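Nitronate monooxygenase family protein (Pseudomonas aeruginosa, PDB 4QIT) oxidises alkyl nitronates with molecular oxygen, propionate 3-nitronate being the best substrate, with the help of bound flavin mononucleotide. Local coordinates at residues 341-344 and 345-348; 90-93 and 94-98. The protein carries 1 engineered substitution. All blocks are in the same frame, centred on the assembly; numbering follows the deposited sequence.

Contact 1: residues 341-344 and 345-348; sequences ELPA and AELL
P343 and A344 start the helix through their carbonyls: P343 O accepts from L347 N at 2.9 Å and A344 O from L348 N at 2.9 Å, with N-H...O angles of 158° and 169°. P343 therefore occupies the N-cap, while its predecessor L342 still has extended backbone angles. Across this first turn L342 meets L347, the residue just before the cap facing the fourth helical residue, which are the positions of a hydrophobic staple. The touch is between methyl ends: L342 CD1 lies 4.1 Å from L347 CD1, and the two side chains cross at about a right angle. The other branch of L342 takes a different neighbour, with CD2 3.6 Å from E346 OE2. E346 reaches back because its chain is extended, CG anti to the backbone N (chi1 -178°), and it runs alongside the proline ring, where OE1 comes 3.7 Å from P343 CD. Its carboxylate thus rests against the aliphatic groups of L342 and P343.

P343 has neither a polar side chain nor an amide hydrogen, so neither half of a capping box with E346 can form. The amide of A344 instead binds E253 OE1, a carboxylate from a neighbouring loop, and the A344 methyl packs on L34, A37 and V38 of helix 32-41. L347 turns to C251, on the flank of the FMN-binding barrel. At the positive end of the helix dipole, the bond to A344 N would probably favour the charged form of E253; E346, in the first turn, could feel a weaker effect of the same sign, while the L342-L347 methyl contact lies across the same turn.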
loop_
_atom_site.group_PDB
_atom_site.type_symbol
_atom_site.label_atom_id
_atom_site.label_comp_id
_atom_site.label_asym_id
_atom_site.label_seq_id
_atom_site.Cartn_x
_atom_site.Cartn_y
_atom_site.Cartn_z
ATOM N N GLU A 341 7.718 21.676 -8.096
ATOM C CA GLU A 341 7.620 22.986 -7.447
ATOM C C GLU A 341 7.076 23.999 -8.443
ATOM O O GLU A 341 7.825 24.505 -9.288
ATOM C CB GLU A 341 8.993 23.444 -6.947
ATOM C CG GLU A 341 8.976 24.810 -6.253
ATOM C CD GLU A 341 10.320 25.179 -5.657
ATOM O OE1 GLU A 341 11.353 24.690 -6.158
ATOM O OE2 GLU A 341 10.348 25.957 -4.680
ATOM N N LEU A 342 5.779 24.288 -8.351
ATOM C CA LEU A 342 5.121 25.204 -9.280
ATOM C C LEU A 342 4.104 26.052 -8.536
ATOM O O LEU A 342 3.574 25.620 -7.520
ATOM C CB LEU A 342 4.382 24.411 -10.357
ATOM C CG LEU A 342 5.168 23.482 -11.278
ATOM C CD1 LEU A 342 4.206 22.606 -12.068
ATOM C CD2 LEU A 342 6.024 24.291 -12.234
ATOM N N PRO A 343 3.820 27.270 -9.031
ATOM C CA PRO A 343 2.648 28.000 -8.535
ATOM C C PRO A 343 1.427 27.097 -8.650
ATOM O O PRO A 343 1.301 26.357 -9.633
ATOM C CB PRO A 343 2.530 29.179 -9.512
ATOM C CG PRO A 343 3.931 29.397 -9.987
ATOM C CD PRO A 343 4.544 28.020 -10.079
ATOM N N ALA A 344 0.557 27.132 -7.646
ATOM C CA ALA A 344 -0.538 26.171 -7.580
ATOM C C ALA A 344 -1.471 26.192 -8.782
ATOM O O ALA A 344 -1.917 25.135 -9.237
ATOM C CB ALA A 344 -1.313 26.343 -6.281
ATOM N N ALA A 345 -1.754 27.382 -9.311
ATOM C CA ALA A 345 -2.585 27.491 -10.500
ATOM C C ALA A 345 -1.912 26.810 -11.695
ATOM O O ALA A 345 -2.571 26.085 -12.448
ATOM C CB ALA A 345 -2.885 28.951 -10.809
ATOM N N GLU A 346 -0.607 27.028 -11.859
ATOM C CA GLU A 346 0.146 26.328 -12.905
ATOM C C GLU A 346 0.136 24.816 -12.687
ATOM O O GLU A 346 -0.004 24.047 -13.638
ATOM C CB GLU A 346 1.592 26.834 -13.021
ATOM C CG GLU A 346 2.382 26.133 -14.146
ATOM C CD GLU A 346 3.820 26.626 -14.313
ATOM O OE1 GLU A 346 4.205 27.655 -13.703
ATOM O OE2 GLU A 346 4.578 25.974 -15.069
ATOM N N LEU A 347 0.288 24.380 -11.442
ATOM C CA LEU A 347 0.244 22.946 -11.192
ATOM C C LEU A 347 -1.127 22.368 -11.559
ATOM O O LEU A 347 -1.201 21.338 -12.227
ATOM C CB LEU A 347 0.636 22.611 -9.749
ATOM C CG LEU A 347 0.511 21.128 -9.395
ATOM C CD1 LEU A 347 1.426 20.260 -10.259
ATOM C CD2 LEU A 347 0.803 20.893 -7.916
ATOM N N LEU A 348 -2.204 23.029 -11.140
ATOM C CA LEU A 348 -3.544 22.583 -11.507
ATOM C C LEU A 348 -3.691 22.483 -13.038
ATOM O O LEU A 348 -4.110 21.446 -13.565
ATOM C CB LEU A 348 -4.605 23.496 -10.877
ATOM C CG LEU A 348 -6.031 22.964 -10.721
ATOM C CD1 LEU A 348 -6.772 22.903 -12.057
ATOM C CD2 LEU A 348 -6.035 21.583 -10.036
#

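Contact 2: residues 90-93 and 94-98; sequences RAWL and DYLKP
W92 and L96 meet because W92 has CG anti to its backbone nitrogen (chi1 -171°) while L96 has CG anti to its carbonyl carbon (chi1 -81°): the indole projects outward with a slight lean toward the next turn, and the methyls of L96 reach back toward it, over one face. This is an i, i+4 pair on the alpha helix 86-101, which lies outside the core of the TIM barrel and packs on helix 307-320. The contact is a CH-pi interaction: L96 CD1 sits 3.7 Å from the centroid of the W92 five-membered ring, 18° off its normal, hence over the face and displaced toward the rim. The nitrogen side of the ring is the closest part, with W92 NE1 3.5 Å from L96 CD1; the second methyl, CD2, also touches NE1 and CD1 of the indole. Beyond the pair, W92 rests on L302 and P303, while L93 and L96 both touch A311 of helix 307-320.

Y95 lies beside the same indole, its ring centroid 5.9 Å from that of the W92 six-membered ring in an oblique pairing, and its side chain meets V299 and P300. Both aromatics thus face the loop that precedes helix 307-320. On the more exposed flank, R90 NE and D94 OD2 stay 4.8 Å apart, opposite charges that are near without touching.

The backbone shows where the helix begins to change. L96 N bonds W92 O at 3.0 Å and, weakly, L93 O as well. P98 has no amide hydrogen to continue the series, which accompanies a kink there, and D94 O instead receives K97 N at 3.2 Å.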
loop_
_atom_site.group_PDB
_atom_site.type_symbol
_atom_site.label_atom_id
_atom_site.label_comp_id
_atom_site.label_asym_id
_atom_site.label_seq_id
_atom_site.Cartn_x
_atom_site.Cartn_y
_atom_site.Cartn_z
ATOM N N ARG A 90 2.741 12.137 31.856
ATOM C CA ARG A 90 3.918 12.466 32.651
ATOM C C ARG A 90 5.072 11.522 32.312
ATOM O O ARG A 90 6.207 11.961 32.142
ATOM C CB ARG A 90 3.582 12.392 34.144
ATOM C CG ARG A 90 4.692 12.853 35.076
ATOM C CD ARG A 90 4.152 12.965 36.494
ATOM N NE ARG A 90 5.199 13.146 37.496
ATOM C CZ ARG A 90 4.961 13.472 38.764
ATOM N NH1 ARG A 90 3.714 13.666 39.173
ATOM N NH2 ARG A 90 5.968 13.618 39.616
ATOM N N ALA A 91 4.769 10.230 32.194
ATOM C CA ALA A 91 5.781 9.238 31.848
ATOM C C ALA A 91 6.352 9.475 30.443
ATOM O O ALA A 91 7.547 9.264 30.203
ATOM C CB ALA A 91 5.212 7.822 31.974
ATOM N N TRP A 92 5.491 9.908 29.522
ATOM C CA TRP A 92 5.922 10.184 28.160
ATOM C C TRP A 92 6.878 11.377 28.137
ATOM O O TRP A 92 7.941 11.315 27.513
ATOM C CB TRP A 92 4.714 10.432 27.254
ATOM C CG TRP A 92 5.095 10.513 25.808
ATOM C CD1 TRP A 92 5.156 11.633 25.024
ATOM C CD2 TRP A 92 5.481 9.419 24.977
ATOM N NE1 TRP A 92 5.560 11.299 23.752
ATOM C CE2 TRP A 92 5.769 9.940 23.699
ATOM C CE3 TRP A 92 5.620 8.042 25.194
ATOM C CZ2 TRP A 92 6.183 9.135 22.637
ATOM C CZ3 TRP A 92 6.030 7.239 24.140
ATOM C CH2 TRP A 92 6.312 7.789 22.876
ATOM N N LEU A 93 6.490 12.456 28.814
ATOM C CA LEU A 93 7.345 13.632 28.942
ATOM C C LEU A 93 8.694 13.294 29.585
ATOM O O LEU A 93 9.735 13.739 29.112
ATOM C CB LEU A 93 6.625 14.720 29.737
ATOM C CG LEU A 93 5.426 15.331 29.009
ATOM C CD1 LEU A 93 4.555 16.136 29.963
ATOM C CD2 LEU A 93 5.912 16.207 27.864
ATOM N N ASP A 94 8.678 12.490 30.648
ATOM C CA ASP A 94 9.926 12.090 31.297
ATOM C C ASP A 94 10.843 11.352 30.321
ATOM O O ASP A 94 12.066 11.549 30.315
ATOM C CB ASP A 94 9.648 11.202 32.516
ATOM C CG ASP A 94 9.056 11.971 33.685
ATOM O OD1 ASP A 94 9.025 13.221 33.647
ATOM O OD2 ASP A 94 8.630 11.312 34.657
ATOM N N TYR A 95 10.243 10.496 29.500
ATOM C CA TYR A 95 10.968 9.766 28.467
ATOM C C TYR A 95 11.608 10.701 27.440
ATOM O O TYR A 95 12.723 10.448 26.976
ATOM C CB TYR A 95 10.042 8.765 27.766
ATOM C CG TYR A 95 10.738 7.951 26.699
ATOM C CD1 TYR A 95 11.618 6.930 27.041
ATOM C CD2 TYR A 95 10.520 8.202 25.351
ATOM C CE1 TYR A 95 12.267 6.186 26.067
ATOM C CE2 TYR A 95 11.164 7.460 24.370
ATOM C CZ TYR A 95 12.034 6.456 24.739
ATOM O OH TYR A 95 12.675 5.716 23.772
ATOM N N LEU A 96 10.907 11.782 27.095
ATOM C CA LEU A 96 11.391 12.743 26.100
ATOM C C LEU A 96 12.418 13.725 26.666
ATOM O O LEU A 96 13.039 14.475 25.912
ATOM C CB LEU A 96 10.217 13.534 25.498
ATOM C CG LEU A 96 9.355 12.933 24.373
ATOM C CD1 LEU A 96 8.962 11.498 24.604
ATOM C CD2 LEU A 96 8.119 13.804 24.108
ATOM N N LYS A 97 12.594 13.720 27.981
ATOM C CA LYS A 97 13.441 14.708 28.660
ATOM C C LYS A 97 14.847 14.906 28.057
ATOM O O LYS A 97 15.286 16.049 27.883
ATOM C CB LYS A 97 13.519 14.370 30.153
ATOM C CG LYS A 97 13.713 15.552 31.066
ATOM C CD LYS A 97 13.324 15.166 32.486
ATOM C CE LYS A 97 13.186 16.386 33.375
ATOM N NZ LYS A 97 11.809 16.488 33.948
ATOM N N PRO A 98 15.556 13.811 27.720
ATOM C CA PRO A 98 16.890 14.027 27.143
ATOM C C PRO A 98 16.871 14.741 25.789
ATOM O O PRO A 98 17.815 15.471 25.480
ATOM C CB PRO A 98 17.433 12.604 26.973
ATOM C CG PRO A 98 16.690 11.795 27.974
ATOM C CD PRO A 98 15.311 12.381 27.991
#

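Overall arrangement
Contact 2 comes first along the chain and contact 1 near its end, on opposite sides of the chain's centre. Their centres lie 42 Å apart and their nearest atoms about 31 Å, so neither touches the other. They share no helix: residues 90-98 belong to helix 86-101, which follows barrel strand 72-77, and residues 341-348 open helix 344-355, the last of the chain. Helix 307-320 packs on contact 2 and precedes the loop that leads to contact 1. Contact 1 lies on the flank of the parallel barrel, the side chain of L347 being about 10 Å from FMN, whereas contact 2 belongs to a peripheral helix away from the annotated sites.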